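Microcin B17-processing protein McbB (Escherichia coli str. K-12 substr. MG1655, PDB 6GRH) is necessary for processing the inactive microcin B17 precursor peptide into the active antibiotic. Local coordinates at residues 140-145 with 247-252; 199-204 with 227-232. All blocks are in the same frame, centred on the assembly; numbering follows the deposited sequence.

Contact 1: 140-145 with 247-252. With EDO (1,2-ethanediol), chain J.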
loop_
_atom_site.group_PDB
_atom_site.type_symbol
_atom_site.label_atom_id
_atom_site.label_comp_id
_atom_site.label_asym_id
_atom_site.label_seq_id
_atom_site.Cartn_x
_atom_site.Cartn_y
_atom_site.Cartn_z
ATOM N N LEU B 140 -16.705 26.363 6.461
ATOM C CA LEU B 140 -15.788 25.571 5.632
ATOM C C LEU B 140 -15.148 26.490 4.589
ATOM O O LEU B 140 -15.841 27.136 3.802
ATOM C CB LEU B 140 -16.514 24.426 4.948
ATOM C CG LEU B 140 -15.733 23.489 4.006
ATOM C CD1 LEU B 140 -14.653 22.735 4.756
ATOM C CD2 LEU B 140 -16.683 22.528 3.332
ATOM N N ILE B 141 -13.829 26.575 4.597
ATOM C CA ILE B 141 -13.105 27.381 3.637
ATOM C C ILE B 141 -12.526 26.474 2.554
ATOM O O ILE B 141 -11.643 25.637 2.839
ATOM C CB ILE B 141 -11.975 28.195 4.319
ATOM C CG1 ILE B 141 -12.552 29.072 5.431
ATOM C CG2 ILE B 141 -11.198 28.990 3.283
ATOM C CD1 ILE B 141 -11.523 29.851 6.227
ATOM N N TRP B 142 -13.009 26.645 1.323
ATOM C CA TRP B 142 -12.464 25.960 0.173
ATOM C C TRP B 142 -11.471 26.877 -0.527
ATOM O O TRP B 142 -11.848 27.918 -1.034
ATOM C CB TRP B 142 -13.573 25.545 -0.811
ATOM C CG TRP B 142 -13.067 24.553 -1.830
ATOM C CD1 TRP B 142 -12.038 24.756 -2.734
ATOM C CD2 TRP B 142 -13.506 23.214 -2.029
ATOM N NE1 TRP B 142 -11.847 23.634 -3.487
ATOM C CE2 TRP B 142 -12.704 22.662 -3.062
ATOM C CE3 TRP B 142 -14.499 22.422 -1.444
ATOM C CZ2 TRP B 142 -12.861 21.351 -3.523
ATOM C CZ3 TRP B 142 -14.659 21.118 -1.889
ATOM C CH2 TRP B 142 -13.834 20.594 -2.923
ATOM N N LEU B 143 -10.186 26.489 -0.544
ATOM C CA LEU B 143 -9.161 27.250 -1.246
ATOM C C LEU B 143 -8.794 26.540 -2.539
ATOM O O LEU B 143 -8.270 25.441 -2.489
ATOM C CB LEU B 143 -7.942 27.410 -0.362
ATOM C CG LEU B 143 -6.680 28.050 -0.933
ATOM C CD1 LEU B 143 -6.916 29.469 -1.439
ATOM C CD2 LEU B 143 -5.596 28.028 0.151
ATOM N N HIS B 144 -9.060 27.169 -3.682
ATOM C CA HIS B 144 -8.805 26.559 -4.975
ATOM C C HIS B 144 -7.762 27.402 -5.694
ATOM O O HIS B 144 -7.987 28.584 -5.933
ATOM C CB HIS B 144 -10.085 26.451 -5.798
ATOM C CG HIS B 144 -9.860 25.973 -7.194
ATOM N ND1 HIS B 144 -9.525 24.671 -7.478
ATOM C CD2 HIS B 144 -9.846 26.634 -8.369
ATOM C CE1 HIS B 144 -9.352 24.546 -8.783
ATOM N NE2 HIS B 144 -9.577 25.713 -9.352
ATOM N N LEU B 145 -6.643 26.769 -6.072
ATOM C CA LEU B 145 -5.541 27.435 -6.766
ATOM C C LEU B 145 -5.192 26.783 -8.106
ATOM O O LEU B 145 -4.861 25.588 -8.143
ATOM C CB LEU B 145 -4.297 27.422 -5.880
ATOM C CG LEU B 145 -4.439 28.169 -4.553
ATOM C CD1 LEU B 145 -3.185 28.017 -3.708
ATOM C CD2 LEU B 145 -4.732 29.639 -4.803
ATOM N N LYS B 247 -18.118 20.916 -6.774
ATOM C CA LYS B 247 -19.529 20.923 -6.439
ATOM C C LYS B 247 -19.966 19.657 -5.709
ATOM O O LYS B 247 -20.592 19.726 -4.638
ATOM C CB LYS B 247 -20.383 21.130 -7.689
ATOM C CG LYS B 247 -21.831 21.402 -7.311
ATOM C CD LYS B 247 -22.762 21.336 -8.499
ATOM C CE LYS B 247 -23.194 19.905 -8.748
ATOM N NZ LYS B 247 -24.192 19.950 -9.821
ATOM N N ARG B 248 -19.607 18.497 -6.273
ATOM C CA ARG B 248 -20.009 17.250 -5.666
ATOM C C ARG B 248 -19.380 17.010 -4.316
ATOM O O ARG B 248 -20.033 16.485 -3.428
ATOM C CB ARG B 248 -19.755 16.055 -6.563
ATOM C CG ARG B 248 -20.658 16.039 -7.762
ATOM C CD ARG B 248 -22.143 16.025 -7.380
ATOM N NE ARG B 248 -22.917 15.551 -8.509
ATOM C CZ ARG B 248 -24.203 15.777 -8.723
ATOM N NH1 ARG B 248 -24.945 16.487 -7.872
ATOM N NH2 ARG B 248 -24.760 15.246 -9.802
ATOM N N ARG B 249 -18.142 17.444 -4.149
ATOM C CA ARG B 249 -17.508 17.330 -2.864
ATOM C C ARG B 249 -18.168 18.218 -1.806
ATOM O O ARG B 249 -18.428 17.777 -0.685
ATOM C CB ARG B 249 -15.982 17.550 -3.005
ATOM C CG ARG B 249 -15.230 17.299 -1.722
ATOM C CD ARG B 249 -15.177 15.816 -1.417
ATOM N NE ARG B 249 -14.471 15.586 -0.171
ATOM C CZ ARG B 249 -14.907 14.891 0.875
ATOM N NH1 ARG B 249 -16.082 14.243 0.868
ATOM N NH2 ARG B 249 -14.121 14.809 1.947
ATOM N N LEU B 250 -18.443 19.459 -2.142
ATOM C CA LEU B 250 -19.175 20.341 -1.240
ATOM C C LEU B 250 -20.545 19.797 -0.918
ATOM O O LEU B 250 -21.015 19.885 0.228
ATOM C CB LEU B 250 -19.318 21.756 -1.826
ATOM C CG LEU B 250 -18.189 22.753 -1.593
ATOM C CD1 LEU B 250 -18.465 24.010 -2.397
ATOM C CD2 LEU B 250 -17.989 23.065 -0.111
ATOM N N GLN B 251 -21.201 19.254 -1.948
ATOM C CA GLN B 251 -22.507 18.634 -1.784
ATOM C C GLN B 251 -22.461 17.473 -0.794
ATOM O O GLN B 251 -23.307 17.418 0.112
ATOM C CB GLN B 251 -23.074 18.232 -3.129
ATOM C CG GLN B 251 -24.468 17.644 -3.060
ATOM C CD GLN B 251 -25.108 17.485 -4.421
ATOM O OE1 GLN B 251 -24.498 17.777 -5.458
ATOM N NE2 GLN B 251 -26.374 17.116 -4.422
ATOM N N GLU B 252 -21.443 16.600 -0.909
ATOM C CA GLU B 252 -21.273 15.501 0.025
ATOM C C GLU B 252 -21.172 15.971 1.458
ATOM O O GLU B 252 -21.750 15.362 2.356
ATOM C CB GLU B 252 -19.988 14.699 -0.247
ATOM C CG GLU B 252 -20.034 13.815 -1.449
ATOM C CD GLU B 252 -18.649 13.268 -1.849
ATOM O OE1 GLU B 252 -17.674 13.389 -1.073
ATOM O OE2 GLU B 252 -18.561 12.718 -2.970
HETATM C C1 EDO J . -27.894 16.525 -10.505
HETATM O O1 EDO J . -27.782 15.540 -9.475
HETATM C C2 EDO J . -27.961 15.802 -11.839
HETATM O O2 EDO J . -27.704 16.698 -12.918
#
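The Trp142 indole meets the helix with the rim of its six-membered ring. Arg249 CB lies at this edge, near the ring plane, 3.7 Å from Trp142 CH2. The backbone N of His144 lies near the ring plane too, but by the pyrrole CD1. Leu250 CG comes in obliquely, 3.7 Å from Trp142 CE3. Trp142 CG stands anti to its backbone N (chi1 -166°), which sends the ring toward the helix. The indole NE1 is held by Ser171 OG of strand 167-174. Leu250 CD2 also reaches Leu140 CD2 at 3.7 Å, so this one leucine packs on two strand residues.

The guanidinium of Arg249 turns 73° from the indole plane and leads away from the strand. Arg249 NH1 makes a salt bridge to Glu252 OE1 (2.7 Å) and its NH2 binds Phe266 O. Lys247 NZ sits above one face of the Arg248 guanidinium, toward its rim, and is salt-bridged to Glu238 of the second subunit. In the guanidinium plane, Gln251 OE1 takes a bond from Arg248 NH1 at 2.8 Å, and O1 of an ethanediol, probably from the crystallisation liquor, takes one from Arg248 NH2 at 3.1 Å.

The helix segment runs nearly antiparallel to the strand, at 166°. Strand 139-144 lies between the parallel strands 97-102 and 167-174 of the mixed sheet. Helix 236-254 packs on one face. Helix 150-160 packs against Ile141 and Leu143 instead.

Contact 2: 199-204 with 227-232; sequences RWLSRE and MTLPAL. With SO4 (sulfate ion), chain G.
Leu201 joins Met227 and Leu229 in a small apolar contact at the surface. Leu201 belongs to helix 193-204, which begins at the CxxC pair Cys192 and Cys195 of the four-cysteine zinc site. Residues 227-232 form an irregular loop.

The CB of Leu201 points to the loop but stays short of it. CG is anti to the carbonyl carbon (chi1 -66°), which carries the branch toward the loop; there the two methyls find separate partners. Leu201 CD1 meets Met227 tip to tip, 3.7 Å from SD and 3.9 Å from CE. Leu201 CD2 meets Leu229 CD2 at 4.1 Å, with the two side chains crossing at a slant. Met227 and Leu229 also touch Ile197, one turn earlier on the helix. Leu229 reaches Tyr172 of strand 167-174, so the loop links this helix to the sheet.

A sulfate, probably from the crystallisation liquor, binds Arg199 and Arg203 of the same helix. The Arg199 guanidinium meets it edge-on: NH1 bonds to O3 at 2.7 Å, nearly straight at 173°. Arg203 NE gives a longer bond to O1, 3.2 Å. Arg203 NH1 makes a salt bridge to Glu282, which probably helps to fix this guanidinium. Sulfate O4 joins the two arginines, taking one bond from Arg199 NH2 at 2.7 Å and one from Arg203 NH2 at 3.1 Å.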
loop_
_atom_site.group_PDB
_atom_site.type_symbol
_atom_site.label_atom_id
_atom_site.label_comp_id
_atom_site.label_asym_id
_atom_site.label_seq_id
_atom_site.Cartn_x
_atom_site.Cartn_y
_atom_site.Cartn_z
ATOM N N ARG B 199 2.769 13.785 1.019
ATOM C CA ARG B 199 2.391 12.425 0.611
ATOM C C ARG B 199 2.457 12.271 -0.924
ATOM O O ARG B 199 3.044 11.289 -1.412
ATOM C CB ARG B 199 1.014 12.048 1.151
ATOM C CG ARG B 199 0.568 10.617 0.874
ATOM C CD ARG B 199 1.276 9.636 1.771
ATOM N NE ARG B 199 0.877 8.255 1.513
ATOM C CZ ARG B 199 1.433 7.428 0.617
ATOM N NH1 ARG B 199 2.431 7.803 -0.198
ATOM N NH2 ARG B 199 0.957 6.193 0.524
ATOM N N TRP B 200 1.918 13.227 -1.677
ATOM C CA TRP B 200 1.917 13.125 -3.147
ATOM C C TRP B 200 3.313 13.342 -3.744
ATOM O O TRP B 200 3.703 12.629 -4.685
ATOM C CB TRP B 200 0.924 14.085 -3.815
ATOM C CG TRP B 200 -0.473 14.118 -3.218
ATOM C CD1 TRP B 200 -1.237 15.227 -3.040
ATOM C CD2 TRP B 200 -1.249 13.016 -2.721
ATOM N NE1 TRP B 200 -2.423 14.895 -2.467
ATOM C CE2 TRP B 200 -2.471 13.547 -2.268
ATOM C CE3 TRP B 200 -1.035 11.627 -2.626
ATOM C CZ2 TRP B 200 -3.481 12.757 -1.722
ATOM C CZ3 TRP B 200 -2.040 10.832 -2.071
ATOM C CH2 TRP B 200 -3.245 11.403 -1.622
ATOM N N LEU B 201 4.077 14.297 -3.204
ATOM C CA LEU B 201 5.445 14.517 -3.693
ATOM C C LEU B 201 6.367 13.296 -3.485
ATOM O O LEU B 201 7.165 12.977 -4.377
ATOM C CB LEU B 201 6.061 15.791 -3.125
ATOM C CG LEU B 201 5.362 17.070 -3.594
ATOM C CD1 LEU B 201 5.958 18.261 -2.882
ATOM C CD2 LEU B 201 5.419 17.292 -5.088
ATOM N N SER B 202 6.221 12.631 -2.339
ATOM C CA SER B 202 6.898 11.372 -2.037
ATOM C C SER B 202 6.535 10.261 -3.019
ATOM O O SER B 202 7.421 9.622 -3.577
ATOM C CB SER B 202 6.574 10.915 -0.603
ATOM O OG SER B 202 5.304 10.263 -0.506
ATOM N N ARG B 203 5.237 10.039 -3.219
ATOM C CA ARG B 203 4.749 9.029 -4.185
ATOM C C ARG B 203 5.260 9.287 -5.607
ATOM O O ARG B 203 5.527 8.328 -6.336
ATOM C CB ARG B 203 3.219 8.916 -4.178
ATOM C CG ARG B 203 2.624 8.074 -5.321
ATOM C CD ARG B 203 1.119 7.874 -5.170
ATOM N NE ARG B 203 0.822 7.065 -3.980
ATOM C CZ ARG B 203 -0.325 7.075 -3.303
ATOM N NH1 ARG B 203 -1.342 7.858 -3.667
ATOM N NH2 ARG B 203 -0.456 6.298 -2.226
ATOM N N GLU B 204 5.407 10.554 -6.004
ATOM C CA GLU B 204 5.909 10.878 -7.367
ATOM C C GLU B 204 7.416 10.683 -7.577
ATOM O O GLU B 204 7.888 10.673 -8.727
ATOM C CB GLU B 204 5.538 12.306 -7.774
ATOM C CG GLU B 204 4.042 12.586 -7.749
ATOM C CD GLU B 204 3.261 12.086 -8.949
ATOM O OE1 GLU B 204 3.790 11.319 -9.782
ATOM O OE2 GLU B 204 2.090 12.492 -9.051
ATOM N N MET B 227 7.285 26.242 -2.005
ATOM C CA MET B 227 7.278 25.608 -3.310
ATOM C C MET B 227 6.104 25.949 -4.202
ATOM O O MET B 227 5.037 26.372 -3.749
ATOM C CB MET B 227 7.293 24.107 -3.132
ATOM C CG MET B 227 6.308 23.644 -2.086
ATOM S SD MET B 227 5.980 21.948 -2.469
ATOM C CE MET B 227 4.824 21.575 -1.150
ATOM N N THR B 228 6.354 25.718 -5.482
ATOM C CA THR B 228 5.356 25.703 -6.522
ATOM C C THR B 228 5.269 24.252 -6.996
ATOM O O THR B 228 6.061 23.409 -6.555
ATOM C CB THR B 228 5.793 26.616 -7.671
ATOM O OG1 THR B 228 7.049 26.155 -8.165
ATOM C CG2 THR B 228 5.942 28.068 -7.183
ATOM N N LEU B 229 4.332 23.961 -7.893
ATOM C CA LEU B 229 4.103 22.585 -8.344
ATOM C C LEU B 229 3.994 22.530 -9.857
ATOM O O LEU B 229 3.227 23.300 -10.424
ATOM C CB LEU B 229 2.804 22.042 -7.760
ATOM C CG LEU B 229 2.693 21.929 -6.248
ATOM C CD1 LEU B 229 1.270 21.549 -5.847
ATOM C CD2 LEU B 229 3.711 20.944 -5.682
ATOM N N PRO B 230 4.738 21.612 -10.511
ATOM C CA PRO B 230 4.526 21.434 -11.937
ATOM C C PRO B 230 3.134 20.791 -12.229
ATOM O O PRO B 230 2.623 19.981 -11.431
ATOM C CB PRO B 230 5.695 20.524 -12.360
ATOM C CG PRO B 230 5.999 19.730 -11.148
ATOM C CD PRO B 230 5.671 20.604 -9.959
ATOM N N ALA B 231 2.530 21.201 -13.337
ATOM C CA ALA B 231 1.225 20.691 -13.761
ATOM C C ALA B 231 0.980 20.972 -15.216
ATOM O O ALA B 231 1.594 21.866 -15.777
ATOM C CB ALA B 231 0.096 21.311 -12.950
ATOM N N LEU B 232 0.096 20.195 -15.840
ATOM C CA LEU B 232 -0.243 20.413 -17.243
ATOM C C LEU B 232 -1.103 21.663 -17.344
ATOM O O LEU B 232 -1.825 22.007 -16.408
ATOM C CB LEU B 232 -0.982 19.215 -17.850
ATOM C CG LEU B 232 -0.171 17.994 -18.315
ATOM C CD1 LEU B 232 -1.069 17.113 -19.169
ATOM C CD2 LEU B 232 1.082 18.359 -19.095
HETATM S S SO4 G . 3.150 4.800 -2.125
HETATM O O1 SO4 G . 2.871 4.597 -3.565
HETATM O O2 SO4 G . 4.221 3.893 -1.654
HETATM O O3 SO4 G . 3.620 6.191 -1.939
HETATM O O4 SO4 G . 1.910 4.522 -1.378
#

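How the contacts relate
From the N terminus, the chain first passes through the antiparallel sheet and strands 97-102 and 122-127. Strand 139-144 then opens the loop of contact 1. Helix 150-160 and strands 167-174 and 177-180 follow. The chain next enters the zinc region at Cys192 and Cys195, and helix 193-204 opens contact 2. That loop closes after 22 residues, at 227-232. Helix 236-254 comes next and closes contact 1, with 101 residues between its segments. Contact 2 is therefore nested inside contact 1. Contact 1 ties the mixed sheet to helix 236-254 near the chain centre. Contact 2 ties the zinc-site helix to a peripheral loop. Their centres are about 21 Å apart.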